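Local coordinates for protein NAD dependent epimerase/dehydratase family (uncultured archaeon MedDCM-OCT-S05-C57, PDB 5Y1F) that binds NAD+ and probably acts as a monomeric L-threonine dehydrogenase, oxidising L-threonine at its hydroxyl-bearing carbon, at residues Asp177-Ile181 with Leu239-Leu244. Numbering follows the deposited sequence.
Sequences DVRGI and LMDAPL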
loop_
_atom_site.group_PDB
_atom_site.type_symbol
_atom_site.label_atom_id
_atom_site.label_comp_id
_atom_site.label_asym_id
_atom_site.label_seq_id
_atom_site.Cartn_x
_atom_site.Cartn_y
_atom_site.Cartn_z
ATOM N N ASP A 177 0.821 -19.777 3.469
ATOM C CA ASP A 177 1.931 -18.826 3.631
ATOM C C ASP A 177 1.515 -17.473 3.052
ATOM O O ASP A 177 1.685 -17.206 1.858
ATOM C CB ASP A 177 3.185 -19.375 2.955
ATOM C CG ASP A 177 4.370 -18.489 3.116
ATOM O OD1 ASP A 177 4.253 -17.422 3.758
ATOM O OD2 ASP A 177 5.473 -18.924 2.768
ATOM N N VAL A 178 0.846 -16.718 3.912
ATOM C CA VAL A 178 0.398 -15.360 3.607
ATOM C C VAL A 178 1.252 -14.372 4.395
ATOM O O VAL A 178 1.483 -14.570 5.617
ATOM C CB VAL A 178 -1.096 -15.183 3.909
ATOM C CG1 VAL A 178 -1.476 -15.641 5.304
ATOM C CG2 VAL A 178 -1.530 -13.743 3.708
ATOM N N ARG A 179 1.769 -13.353 3.702
ATOM C CA ARG A 179 2.636 -12.336 4.291
ATOM C C ARG A 179 2.048 -10.984 3.975
ATOM O O ARG A 179 1.341 -10.795 2.977
ATOM C CB ARG A 179 4.039 -12.469 3.706
ATOM C CG ARG A 179 4.613 -13.851 3.925
ATOM C CD ARG A 179 5.907 -14.064 3.204
ATOM N NE ARG A 179 6.311 -15.478 3.281
ATOM C CZ ARG A 179 7.547 -15.931 3.036
ATOM N NH1 ARG A 179 8.538 -15.118 2.764
ATOM N NH2 ARG A 179 7.771 -17.254 3.107
ATOM N N GLY A 180 2.340 -10.017 4.838
ATOM C CA GLY A 180 1.847 -8.676 4.641
ATOM C C GLY A 180 2.623 -7.648 5.438
ATOM O O GLY A 180 3.372 -7.970 6.368
ATOM N N ILE A 181 2.455 -6.402 5.012
ATOM C CA ILE A 181 3.126 -5.241 5.583
ATOM C C ILE A 181 2.060 -4.229 5.934
ATOM O O ILE A 181 1.120 -3.977 5.120
ATOM C CB ILE A 181 4.106 -4.646 4.581
ATOM C CG1 ILE A 181 5.271 -5.605 4.327
ATOM C CG2 ILE A 181 4.623 -3.298 5.050
ATOM C CD1 ILE A 181 6.119 -5.252 3.133
ATOM N N LEU A 239 10.294 -9.260 1.536
ATOM C CA LEU A 239 9.517 -10.046 2.472
ATOM C C LEU A 239 9.043 -11.342 1.813
ATOM O O LEU A 239 9.132 -12.414 2.390
ATOM C CB LEU A 239 8.307 -9.235 2.965
ATOM C CG LEU A 239 7.295 -10.034 3.818
ATOM C CD1 LEU A 239 7.973 -10.710 4.996
ATOM C CD2 LEU A 239 6.183 -9.076 4.290
ATOM N N MET A 240 8.558 -11.248 0.594
ATOM C CA MET A 240 8.091 -12.447 -0.099
ATOM C C MET A 240 9.172 -13.458 -0.372
ATOM O O MET A 240 8.871 -14.659 -0.448
ATOM C CB MET A 240 7.350 -12.049 -1.363
ATOM C CG MET A 240 5.977 -11.432 -1.081
ATOM S SD MET A 240 4.770 -12.566 -0.375
ATOM C CE MET A 240 4.190 -13.411 -1.828
ATOM N N ASP A 241 10.403 -13.004 -0.541
ATOM C CA ASP A 241 11.525 -13.913 -0.794
ATOM C C ASP A 241 12.137 -14.478 0.431
ATOM O O ASP A 241 12.938 -15.425 0.303
ATOM C CB ASP A 241 12.648 -13.177 -1.500
ATOM C CG ASP A 241 12.410 -13.019 -2.942
ATOM O OD1 ASP A 241 11.528 -13.706 -3.487
ATOM O OD2 ASP A 241 13.118 -12.176 -3.536
ATOM N N ALA A 242 11.834 -14.001 1.629
ATOM C CA ALA A 242 12.477 -14.497 2.827
ATOM C C ALA A 242 12.134 -15.972 3.053
ATOM O O ALA A 242 11.027 -16.408 2.804
ATOM C CB ALA A 242 12.053 -13.686 4.013
ATOM N N PRO A 243 13.038 -16.734 3.692
ATOM C CA PRO A 243 12.616 -18.075 4.097
ATOM C C PRO A 243 11.525 -17.975 5.130
ATOM O O PRO A 243 11.621 -17.208 6.086
ATOM C CB PRO A 243 13.886 -18.701 4.686
ATOM C CG PRO A 243 14.995 -17.737 4.470
ATOM C CD PRO A 243 14.441 -16.422 4.023
ATOM N N LEU A 244 10.523 -18.831 5.014
ATOM C CA LEU A 244 9.405 -18.759 5.919
ATOM C C LEU A 244 9.836 -18.898 7.371
ATOM O O LEU A 244 9.292 -18.231 8.249
ATOM C CB LEU A 244 8.385 -19.845 5.578
ATOM C CG LEU A 244 7.166 -19.959 6.475
ATOM C CD1 LEU A 244 6.378 -18.657 6.517
ATOM C CD2 LEU A 244 6.318 -21.130 5.963
#
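R179 reaches from its strand to the end of helix 229-241 and meets the backbone carbonyls of L239 and A242, an instance of an arginine binding carbonyls where a helix ends. Its chain runs extended from CG to NE (chi2 172°, chi3 -171°), which carries the guanidinium to the point where A242 leaves the helical path. R179 NH1 donates to L239 O at 2.8 Å, lying in the plane of that carbonyl, and to A242 O, also at 2.8 Å and along a straighter N-H line. A weak bond from R179 NH2 to A242 O, 3.4 Å, adds to the grip. L239 O accepts from A242 N as well, so the last turn and the arginine share one acceptor.

D177 holds the NE/NH2 edge of the group side-on: R179 NE to D177 OD1, nearly straight at 172°, and R179 NH2 to D177 OD2 at 2.9 Å form a bidentate salt bridge that fixes the guanidinium's rotation. L244 flanks this pair, its CB 3.6 Å from R179 NH2 and its CD1 against D177 OD1. L239 CD2 lies near R179 CB and packs on I181 CG1 at 3.6 Å, while M240 SD rests against the R179 CD methylene. Here the mainly parallel sheet of the NAD-binding Rossmann fold is joined to a helix packed on it by a side-chain C-terminal cap, the arginine binding one carbonyl of the last turn and one just past it.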